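Local coordinates for protein suppressor of fused homolog (PDB 6LPH) that probably sequesters transcription factors by binding their nuclear localization sequences, and is captured here as its N-terminal part in complex with Fused, at residues Pro70-Ile75 against Lys124-Pro129; Arg107-Glu112 against Trp229-Met234; Met100-Thr105 against Asp192-Val197. One frame throughout, in Å; residues are numbered along the deposited sequence.

Contact 1: Pro70-Ile75 against Lys124-Pro129; sequences PHWHYI and KPQRPP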
loop_
_atom_site.group_PDB
_atom_site.type_symbol
_atom_site.label_atom_id
_atom_site.label_comp_id
_atom_site.label_asym_id
_atom_site.label_seq_id
_atom_site.Cartn_x
_atom_site.Cartn_y
_atom_site.Cartn_z
ATOM N N PRO A 70 4.617 -5.204 -14.603
ATOM C CA PRO A 70 5.213 -3.946 -14.135
ATOM C C PRO A 70 4.207 -3.186 -13.301
ATOM O O PRO A 70 3.000 -3.175 -13.630
ATOM C CB PRO A 70 5.512 -3.161 -15.417
ATOM C CG PRO A 70 5.029 -3.994 -16.553
ATOM C CD PRO A 70 4.505 -5.300 -16.077
ATOM N N HIS A 71 4.687 -2.566 -12.222
ATOM C CA HIS A 71 3.783 -1.890 -11.313
ATOM C C HIS A 71 4.502 -0.889 -10.448
ATOM O O HIS A 71 5.748 -0.815 -10.437
ATOM C CB HIS A 71 3.009 -2.911 -10.481
ATOM C CG HIS A 71 3.865 -3.723 -9.511
ATOM N ND1 HIS A 71 4.470 -4.894 -9.860
ATOM C CD2 HIS A 71 4.124 -3.540 -8.162
ATOM C CE1 HIS A 71 5.112 -5.405 -8.792
ATOM N NE2 HIS A 71 4.918 -4.566 -7.755
ATOM N N TRP A 72 3.699 -0.098 -9.736
ATOM C CA TRP A 72 4.175 0.845 -8.749
ATOM C C TRP A 72 4.040 0.233 -7.373
ATOM O O TRP A 72 2.995 -0.344 -7.067
ATOM C CB TRP A 72 3.295 2.068 -8.821
ATOM C CG TRP A 72 3.243 2.730 -10.182
ATOM C CD1 TRP A 72 2.140 2.869 -11.029
ATOM C CD2 TRP A 72 4.333 3.395 -10.867
ATOM N NE1 TRP A 72 2.477 3.582 -12.175
ATOM C CE2 TRP A 72 3.777 3.917 -12.139
ATOM C CE3 TRP A 72 5.663 3.614 -10.583
ATOM C CZ2 TRP A 72 4.556 4.599 -13.047
ATOM C CZ3 TRP A 72 6.440 4.310 -11.530
ATOM C CH2 TRP A 72 5.894 4.794 -12.710
ATOM N N HIS A 73 5.071 0.341 -6.527
ATOM C CA HIS A 73 5.065 -0.302 -5.177
ATOM C C HIS A 73 5.159 0.803 -4.123
ATOM O O HIS A 73 6.116 1.616 -4.140
ATOM C CB HIS A 73 6.237 -1.250 -5.092
ATOM C CG HIS A 73 6.301 -2.099 -3.835
ATOM N ND1 HIS A 73 7.448 -2.719 -3.460
ATOM C CD2 HIS A 73 5.342 -2.442 -2.881
ATOM C CE1 HIS A 73 7.247 -3.433 -2.327
ATOM N NE2 HIS A 73 5.959 -3.291 -1.973
ATOM N N TYR A 74 4.142 0.887 -3.266
ATOM C CA TYR A 74 4.065 1.926 -2.241
ATOM C C TYR A 74 4.351 1.332 -0.868
ATOM O O TYR A 74 3.846 0.254 -0.573
ATOM C CB TYR A 74 2.650 2.489 -2.207
ATOM C CG TYR A 74 2.300 3.125 -3.546
ATOM C CD1 TYR A 74 1.853 2.349 -4.613
ATOM C CD2 TYR A 74 2.487 4.486 -3.745
ATOM C CE1 TYR A 74 1.511 2.957 -5.864
ATOM C CE2 TYR A 74 2.134 5.107 -4.987
ATOM C CZ TYR A 74 1.678 4.305 -6.039
ATOM O OH TYR A 74 1.376 4.860 -7.269
ATOM N N ILE A 75 5.147 2.029 -0.046
ATOM C CA ILE A 75 5.466 1.534 1.349
ATOM C C ILE A 75 5.312 2.672 2.356
ATOM O O ILE A 75 5.896 3.743 2.160
ATOM C CB ILE A 75 6.861 0.884 1.466
ATOM C CG1 ILE A 75 7.039 -0.224 0.429
ATOM C CG2 ILE A 75 7.069 0.292 2.896
ATOM C CD1 ILE A 75 7.786 0.223 -0.800
ATOM N N LYS A 124 11.911 12.302 -19.573
ATOM C CA LYS A 124 12.092 12.211 -18.141
ATOM C C LYS A 124 11.375 10.982 -17.558
ATOM O O LYS A 124 10.401 10.497 -18.134
ATOM C CB LYS A 124 11.643 13.517 -17.473
ATOM C CG LYS A 124 12.527 14.711 -17.814
ATOM C CD LYS A 124 12.908 15.528 -16.587
ATOM C CE LYS A 124 13.758 14.732 -15.599
ATOM N NZ LYS A 124 15.079 14.287 -16.130
ATOM N N PRO A 125 11.859 10.465 -16.420
ATOM C CA PRO A 125 11.238 9.237 -15.903
ATOM C C PRO A 125 9.766 9.486 -15.528
ATOM O O PRO A 125 9.494 10.463 -14.854
ATOM C CB PRO A 125 12.052 8.928 -14.630
ATOM C CG PRO A 125 13.230 9.833 -14.661
ATOM C CD PRO A 125 12.845 11.027 -15.480
ATOM N N GLN A 126 8.846 8.619 -15.966
ATOM C CA GLN A 126 7.423 8.689 -15.587
ATOM C C GLN A 126 7.188 8.697 -14.048
ATOM O O GLN A 126 7.769 7.916 -13.310
ATOM C CB GLN A 126 6.630 7.571 -16.299
ATOM C CG GLN A 126 6.573 6.231 -15.571
ATOM C CD GLN A 126 7.098 5.030 -16.365
ATOM O OE1 GLN A 126 7.002 3.854 -15.916
ATOM N NE2 GLN A 126 7.676 5.309 -17.545
ATOM N N ARG A 127 6.361 9.613 -13.571
ATOM C CA ARG A 127 6.066 9.757 -12.136
ATOM C C ARG A 127 5.000 8.721 -11.702
ATOM O O ARG A 127 4.034 8.521 -12.408
ATOM C CB ARG A 127 5.588 11.193 -11.900
ATOM C CG ARG A 127 5.482 11.647 -10.447
ATOM C CD ARG A 127 6.053 13.053 -10.340
ATOM N NE ARG A 127 7.351 13.079 -11.017
ATOM C CZ ARG A 127 8.016 14.170 -11.360
ATOM N NH1 ARG A 127 7.520 15.378 -11.099
ATOM N NH2 ARG A 127 9.185 14.046 -11.976
ATOM N N PRO A 128 5.179 8.042 -10.555
ATOM C CA PRO A 128 4.113 7.150 -10.084
ATOM C C PRO A 128 2.877 7.968 -9.718
ATOM O O PRO A 128 3.028 9.123 -9.300
ATOM C CB PRO A 128 4.681 6.556 -8.782
ATOM C CG PRO A 128 6.163 6.836 -8.824
ATOM C CD PRO A 128 6.321 8.089 -9.623
ATOM N N PRO A 129 1.670 7.386 -9.849
ATOM C CA PRO A 129 0.481 8.055 -9.308
ATOM C C PRO A 129 0.630 8.245 -7.807
ATOM O O PRO A 129 1.274 7.417 -7.133
ATOM C CB PRO A 129 -0.645 7.068 -9.593
ATOM C CG PRO A 129 -0.131 6.117 -10.604
ATOM C CD PRO A 129 1.352 6.056 -10.396
#

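Contact 2: Arg107-Glu112 against Trp229-Met234; sequences RLAKTE and WLVTNM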
loop_
_atom_site.group_PDB
_atom_site.type_symbol
_atom_site.label_atom_id
_atom_site.label_comp_id
_atom_site.label_asym_id
_atom_site.label_seq_id
_atom_site.Cartn_x
_atom_site.Cartn_y
_atom_site.Cartn_z
ATOM N N ARG A 107 0.535 -2.584 -4.303
ATOM C CA ARG A 107 1.115 -2.783 -5.645
ATOM C C ARG A 107 0.091 -2.398 -6.690
ATOM O O ARG A 107 -1.014 -2.973 -6.767
ATOM C CB ARG A 107 1.593 -4.202 -5.851
ATOM C CG ARG A 107 2.753 -4.559 -4.879
ATOM C CD ARG A 107 3.251 -5.967 -5.094
ATOM N NE ARG A 107 4.242 -6.332 -4.072
ATOM C CZ ARG A 107 5.546 -6.041 -4.150
ATOM N NH1 ARG A 107 6.040 -5.407 -5.243
ATOM N NH2 ARG A 107 6.381 -6.424 -3.173
ATOM N N LEU A 108 0.452 -1.428 -7.498
ATOM C CA LEU A 108 -0.531 -0.866 -8.439
ATOM C C LEU A 108 -0.111 -1.047 -9.912
ATOM O O LEU A 108 0.917 -0.519 -10.343
ATOM C CB LEU A 108 -0.778 0.593 -8.093
ATOM C CG LEU A 108 -1.620 1.384 -9.129
ATOM C CD1 LEU A 108 -3.041 0.850 -9.196
ATOM C CD2 LEU A 108 -1.605 2.876 -8.777
ATOM N N ALA A 109 -0.916 -1.792 -10.675
ATOM C CA ALA A 109 -0.602 -2.103 -12.071
ATOM C C ALA A 109 -0.542 -0.825 -12.897
ATOM O O ALA A 109 -1.362 0.084 -12.727
ATOM C CB ALA A 109 -1.630 -3.082 -12.661
ATOM N N LYS A 110 0.470 -0.738 -13.756
ATOM C CA LYS A 110 0.583 0.381 -14.663
ATOM C C LYS A 110 -0.527 0.224 -15.659
ATOM O O LYS A 110 -0.848 -0.893 -16.070
ATOM C CB LYS A 110 1.952 0.405 -15.369
ATOM C CG LYS A 110 3.115 0.598 -14.392
ATOM C CD LYS A 110 4.375 1.008 -15.116
ATOM C CE LYS A 110 5.552 0.945 -14.156
ATOM N NZ LYS A 110 6.847 1.197 -14.852
ATOM N N THR A 111 -1.123 1.341 -16.037
ATOM C CA THR A 111 -2.208 1.344 -17.005
ATOM C C THR A 111 -1.651 1.156 -18.428
ATOM O O THR A 111 -0.439 1.259 -18.639
ATOM C CB THR A 111 -2.960 2.676 -16.928
ATOM O OG1 THR A 111 -2.035 3.746 -17.160
ATOM C CG2 THR A 111 -3.609 2.851 -15.556
ATOM N N GLU A 112 -2.525 0.882 -19.399
ATOM C CA GLU A 112 -2.089 0.786 -20.800
ATOM C C GLU A 112 -1.447 2.091 -21.264
ATOM O O GLU A 112 -0.408 2.076 -21.938
ATOM C CB GLU A 112 -3.235 0.373 -21.736
ATOM C CG GLU A 112 -3.362 -1.137 -21.918
ATOM C CD GLU A 112 -3.872 -1.852 -20.671
ATOM O OE1 GLU A 112 -3.120 -2.677 -20.089
ATOM O OE2 GLU A 112 -5.027 -1.580 -20.264
ATOM N N TRP A 229 2.270 -11.941 -6.987
ATOM C CA TRP A 229 2.474 -10.878 -5.998
ATOM C C TRP A 229 1.288 -10.006 -5.742
ATOM O O TRP A 229 1.436 -8.945 -5.122
ATOM C CB TRP A 229 3.644 -9.998 -6.398
ATOM C CG TRP A 229 4.992 -10.631 -6.207
ATOM C CD1 TRP A 229 5.298 -11.973 -5.955
ATOM C CD2 TRP A 229 6.282 -9.955 -6.317
ATOM N NE1 TRP A 229 6.651 -12.156 -5.889
ATOM C CE2 TRP A 229 7.305 -10.987 -6.094
ATOM C CE3 TRP A 229 6.680 -8.641 -6.572
ATOM C CZ2 TRP A 229 8.669 -10.688 -6.121
ATOM C CZ3 TRP A 229 8.061 -8.350 -6.587
ATOM C CH2 TRP A 229 9.021 -9.352 -6.374
ATOM N N LEU A 230 0.114 -10.442 -6.208
ATOM C CA LEU A 230 -1.168 -9.794 -5.882
ATOM C C LEU A 230 -1.157 -8.297 -6.218
ATOM O O LEU A 230 -1.441 -7.448 -5.387
ATOM C CB LEU A 230 -1.555 -10.060 -4.414
ATOM C CG LEU A 230 -1.906 -11.528 -4.098
ATOM C CD1 LEU A 230 -1.973 -11.803 -2.595
ATOM C CD2 LEU A 230 -3.192 -11.966 -4.797
ATOM N N VAL A 231 -0.805 -7.985 -7.458
ATOM C CA VAL A 231 -0.825 -6.622 -7.922
ATOM C C VAL A 231 -2.281 -6.220 -8.150
ATOM O O VAL A 231 -3.061 -6.969 -8.751
ATOM C CB VAL A 231 -0.005 -6.481 -9.223
ATOM C CG1 VAL A 231 -0.205 -5.099 -9.873
ATOM C CG2 VAL A 231 1.473 -6.761 -8.931
ATOM N N THR A 232 -2.640 -5.042 -7.668
ATOM C CA THR A 232 -3.990 -4.502 -7.923
ATOM C C THR A 232 -4.081 -3.745 -9.254
ATOM O O THR A 232 -3.309 -2.807 -9.478
ATOM C CB THR A 232 -4.387 -3.539 -6.798
ATOM O OG1 THR A 232 -4.360 -4.244 -5.557
ATOM C CG2 THR A 232 -5.793 -2.929 -7.041
ATOM N N ASN A 233 -5.028 -4.161 -10.119
ATOM C CA ASN A 233 -5.291 -3.492 -11.390
ATOM C C ASN A 233 -6.664 -2.798 -11.300
ATOM O O ASN A 233 -7.690 -3.466 -11.279
ATOM C CB ASN A 233 -5.264 -4.503 -12.562
ATOM C CG ASN A 233 -5.835 -3.920 -13.845
ATOM O OD1 ASN A 233 -5.881 -2.702 -14.029
ATOM N ND2 ASN A 233 -6.313 -4.803 -14.740
ATOM N N MET A 234 -6.676 -1.473 -11.203
ATOM C CA MET A 234 -7.943 -0.726 -10.979
ATOM C C MET A 234 -8.938 -0.857 -12.135
ATOM O O MET A 234 -10.127 -0.579 -11.962
ATOM C CB MET A 234 -7.673 0.750 -10.652
ATOM C CG MET A 234 -6.795 0.940 -9.397
ATOM S SD MET A 234 -7.545 0.270 -7.869
ATOM C CE MET A 234 -8.963 1.361 -7.744
HETATM O O HOH W 1 -1.935 -4.730 -4.191
HETATM O O HOH W 2 -4.215 -0.042 -12.288
#

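Contact 3: Met100-Thr105 against Asp192-Val197; sequences MGFELT and DFCQIV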
loop_
_atom_site.group_PDB
_atom_site.type_symbol
_atom_site.label_atom_id
_atom_site.label_comp_id
_atom_site.label_asym_id
_atom_site.label_seq_id
_atom_site.Cartn_x
_atom_site.Cartn_y
_atom_site.Cartn_z
ATOM N N MET A 100 2.248 -0.291 15.987
ATOM C CA MET A 100 1.187 -1.250 15.651
ATOM C C MET A 100 1.718 -2.581 15.099
ATOM O O MET A 100 0.972 -3.545 15.010
ATOM C CB MET A 100 0.129 -0.629 14.714
ATOM C CG MET A 100 -0.570 0.561 15.360
ATOM S SD MET A 100 -2.167 0.920 14.599
ATOM C CE MET A 100 -3.227 -0.243 15.480
ATOM N N GLY A 101 2.999 -2.642 14.749
ATOM C CA GLY A 101 3.634 -3.924 14.410
ATOM C C GLY A 101 3.614 -4.234 12.920
ATOM O O GLY A 101 3.966 -5.354 12.489
ATOM N N PHE A 102 3.204 -3.241 12.129
ATOM C CA PHE A 102 3.192 -3.403 10.688
ATOM C C PHE A 102 3.305 -2.058 9.957
ATOM O O PHE A 102 3.152 -0.998 10.590
ATOM C CB PHE A 102 1.915 -4.154 10.251
ATOM C CG PHE A 102 0.655 -3.340 10.394
ATOM C CD1 PHE A 102 0.151 -2.620 9.322
ATOM C CD2 PHE A 102 -0.009 -3.284 11.614
ATOM C CE1 PHE A 102 -1.011 -1.875 9.451
ATOM C CE2 PHE A 102 -1.155 -2.528 11.749
ATOM C CZ PHE A 102 -1.653 -1.823 10.674
ATOM N N GLU A 103 3.634 -2.114 8.658
ATOM C CA GLU A 103 3.426 -0.987 7.751
ATOM C C GLU A 103 2.598 -1.485 6.589
ATOM O O GLU A 103 2.515 -2.695 6.344
ATOM C CB GLU A 103 4.744 -0.346 7.238
ATOM C CG GLU A 103 5.599 0.316 8.354
ATOM C CD GLU A 103 5.046 1.626 8.903
ATOM O OE1 GLU A 103 3.979 2.150 8.428
ATOM O OE2 GLU A 103 5.724 2.176 9.806
ATOM N N LEU A 104 1.978 -0.530 5.884
ATOM C CA LEU A 104 1.171 -0.841 4.731
ATOM C C LEU A 104 1.996 -0.822 3.441
ATOM O O LEU A 104 2.855 0.068 3.255
ATOM C CB LEU A 104 0.077 0.213 4.578
ATOM C CG LEU A 104 -0.928 0.254 5.754
ATOM C CD1 LEU A 104 -1.846 1.462 5.635
ATOM C CD2 LEU A 104 -1.745 -1.041 5.814
ATOM N N THR A 105 1.741 -1.794 2.560
ATOM C CA THR A 105 2.237 -1.713 1.189
ATOM C C THR A 105 1.091 -1.832 0.162
ATOM O O THR A 105 -0.028 -2.255 0.501
ATOM C CB THR A 105 3.367 -2.713 0.874
ATOM O OG1 THR A 105 2.816 -4.006 0.642
ATOM C CG2 THR A 105 4.408 -2.812 2.052
ATOM N N ASP A 192 5.704 -6.259 10.353
ATOM C CA ASP A 192 5.172 -7.064 9.233
ATOM C C ASP A 192 4.862 -6.086 8.100
ATOM O O ASP A 192 4.333 -5.020 8.364
ATOM C CB ASP A 192 3.806 -7.666 9.624
ATOM C CG ASP A 192 3.916 -8.870 10.537
ATOM O OD1 ASP A 192 5.048 -9.286 10.845
ATOM O OD2 ASP A 192 2.857 -9.423 10.941
ATOM N N PHE A 193 5.120 -6.441 6.846
ATOM C CA PHE A 193 4.650 -5.595 5.731
ATOM C C PHE A 193 3.319 -6.130 5.220
ATOM O O PHE A 193 3.259 -7.209 4.614
ATOM C CB PHE A 193 5.734 -5.452 4.653
ATOM C CG PHE A 193 6.926 -4.653 5.137
ATOM C CD1 PHE A 193 8.017 -5.283 5.784
ATOM C CD2 PHE A 193 6.927 -3.279 5.030
ATOM C CE1 PHE A 193 9.092 -4.534 6.279
ATOM C CE2 PHE A 193 7.990 -2.525 5.534
ATOM C CZ PHE A 193 9.073 -3.142 6.152
ATOM N N CYS A 194 2.235 -5.393 5.525
ATOM C CA CYS A 194 0.887 -5.824 5.189
ATOM C C CYS A 194 0.495 -5.210 3.855
ATOM O O CYS A 194 0.244 -3.994 3.752
ATOM C CB CYS A 194 -0.104 -5.402 6.281
ATOM S SG CYS A 194 0.150 -6.396 7.764
ATOM N N GLN A 195 0.438 -6.055 2.828
ATOM C CA GLN A 195 0.115 -5.561 1.497
ATOM C C GLN A 195 -1.388 -5.547 1.289
ATOM O O GLN A 195 -2.083 -6.576 1.384
ATOM C CB GLN A 195 0.783 -6.395 0.409
ATOM C CG GLN A 195 0.558 -5.843 -0.999
ATOM C CD GLN A 195 1.258 -6.674 -2.040
ATOM O OE1 GLN A 195 2.482 -6.864 -1.989
ATOM N NE2 GLN A 195 0.491 -7.196 -2.986
ATOM N N ILE A 196 -1.875 -4.357 0.978
ATOM C CA ILE A 196 -3.276 -4.151 0.696
ATOM C C ILE A 196 -3.541 -4.602 -0.746
ATOM O O ILE A 196 -2.719 -4.353 -1.642
ATOM C CB ILE A 196 -3.610 -2.670 1.009
ATOM C CG1 ILE A 196 -4.101 -2.530 2.453
ATOM C CG2 ILE A 196 -4.763 -2.130 0.211
ATOM C CD1 ILE A 196 -3.446 -3.412 3.459
ATOM N N VAL A 197 -4.661 -5.301 -0.966
ATOM C CA VAL A 197 -5.044 -5.805 -2.316
ATOM C C VAL A 197 -6.476 -5.384 -2.610
ATOM O O VAL A 197 -7.372 -5.735 -1.861
ATOM C CB VAL A 197 -4.936 -7.354 -2.407
ATOM C CG1 VAL A 197 -5.299 -7.891 -3.806
ATOM C CG2 VAL A 197 -3.552 -7.812 -2.026
#

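Contact 1: Pro70-Ile75 against Lys124-Pro129
In the loop between helices 112-120 and 131-146, Pro128 and Pro129 lie over the indole of Trp72 on strand 71-77. Both prolines use the same face of the ring. Pro128 CA stands 3.6 Å from the centroid of the six-membered ring, only 3° off its normal, while Pro129 CD lies 3.4 Å from the centroid of the five-membered ring, so each half of the indole has its own CH-pi partner. Pro128 CB adds apolar packing against Trp72 CE3 at 3.6 Å. Lys110 approaches the opposite face in a cation-pi contact, and Trp72 NE1 bonds to Glu114, which fixes the rotation of the ring. The prolines thereby pin the interhelical connection onto the mixed sheet of the SUFU domain. At the indole edge, near its plane, Gln126 CG comes within 3.3 Å of Trp72 CH2; the amide is turned 86° from the ring, and its OE1 accepts from Lys110 NZ. Two residues along the strand, on the same side, Tyr74 brings its hydroxyl to Pro129, donating OH to Pro129 O at 2.6 Å, with the donor tilted 29° from the carbonyl plane.

Contact 2: Arg107-Glu112 against Trp229-Met234
Leu108 and Thr232 form a single backbone bridge where the end of strand 97-109, an inner strand of the SUFU domain's mixed sheet, meets the irregular loop Trp229-Met234, the two running in the same direction. Thr232 holds both direct bonds: its N donates to Arg107 O at 2.8 Å, and its O accepts a nearly straight bond from Ala109 N at 2.9 Å (178° at the hydrogen). Two waters carry the pairing beyond the bridge. One accepts a long bond from Arg107 N at 3.3 Å, shares a hydrogen bond with Thr232 OG1 at 2.8 Å, and lies close to Leu230 O; Thr232 OG1 is also bonded to Gly198 N. The other donates to Ala109 O at 2.9 Å and accepts from Met234 N at 3.0 Å, bridging the two backbones one step past the direct bonds.

The Arg107 side chain leaves beside its backbone N (chi1 -64°) and stays extended to NE, which carries the buried guanidinium to Trp229. Trp229 CE3 sits over one guanidinium face, 3.6 Å from Arg107 NH1, but the planes are 52° apart, so the two are not stacked flat. All three nitrogens are engaged: NE with Gln195, NH1 with His71, NH2 with Gln180 and, as a salt bridge, Asp178. Gln195 also donates to Trp229 O, so one amide serves both Arg107 NE and the Trp229 carbonyl. Apolar contacts flank the bridge: Val231 CG1 packs against Ala109 CB, and Leu108 CD1 meets Met234 CG at 3.8 Å, the two side chains crossing at about a right angle.

Contact 3: Met100-Thr105 against Asp192-Val197
Phe102 and Thr105 both place a group between backbone N and carbonyl carbon, and each meets the neighbouring strand from there. In Phe102 that group is the ring: chi1 of 71° sets it so that CG and CD1, each 4.1 Å from Cys194 SG, lie obliquely beside the sulfur, while Phe102 CB touches the same SG whatever the torsion. In Thr105 it is OG1 (chi1 79°), set beside Gln195 CB. The strands 97-109 and 189-199 are parallel neighbours in the middle of the mixed sheet of the SUFU domain, and their short segments are inclined at 32°. Donors and acceptors alternate between them. Asp192 N bonds to Gly101 O and Asp192 O accepts from Glu103 N at 3.0 Å; Cys194 N then reaches Glu103 O at 2.8 Å while Cys194 O takes Thr105 N. Ile196 N closes the series on Thr105 O at 2.8 Å.

Phe102, Leu104, Asp192 and Cys194 share one face. Here Cys194 SG stands 4.8 Å from the centroid of the Phe102 ring, an oblique sulfur-aromatic contact, and Leu104 CD2 touches Ile196 CD1 at 3.7 Å. Helix 131-146 packs on this side, supplying Cys143 to Phe102 and Ile139 to Leu104. The other face carries Glu103, Thr105, Phe193 and Gln195. Its buried Glu103 carboxylate is well supplied with donors by the chain around Ser76-Ser80: both serine hydroxyls and the amides of Gly78 and Leu79. Thr105 uses both branches of its side chain: CG2 lies 3.9 Å from Phe193 CD2, and OG1, hydrogen-bonded to Asp178 OD1, comes to 3.1 Å from Gln195 CB.

In the fold
Strand 97-109 supports contacts 2 and 3 along its length and pairs with strand 71-77 of contact 1, so all three reach the same sheet. Contacts 1 and 2 are closest, with centres about 11 Å apart, joined by the backbone pair Trp72 O and Leu108 N at 2.8 Å and by Lys110, which reaches from one contact into the other. Contacts 2 and 3 have centres about 17 Å apart, yet Gln195 spans them, its OE1 2.8 Å from Arg107 NE. Contacts 1 and 3, about 19 Å between centres, touch where Ile75 packs on Phe193 and Thr105. In contact 1, Arg127 also packs against an apolar side chain of the bound peptide.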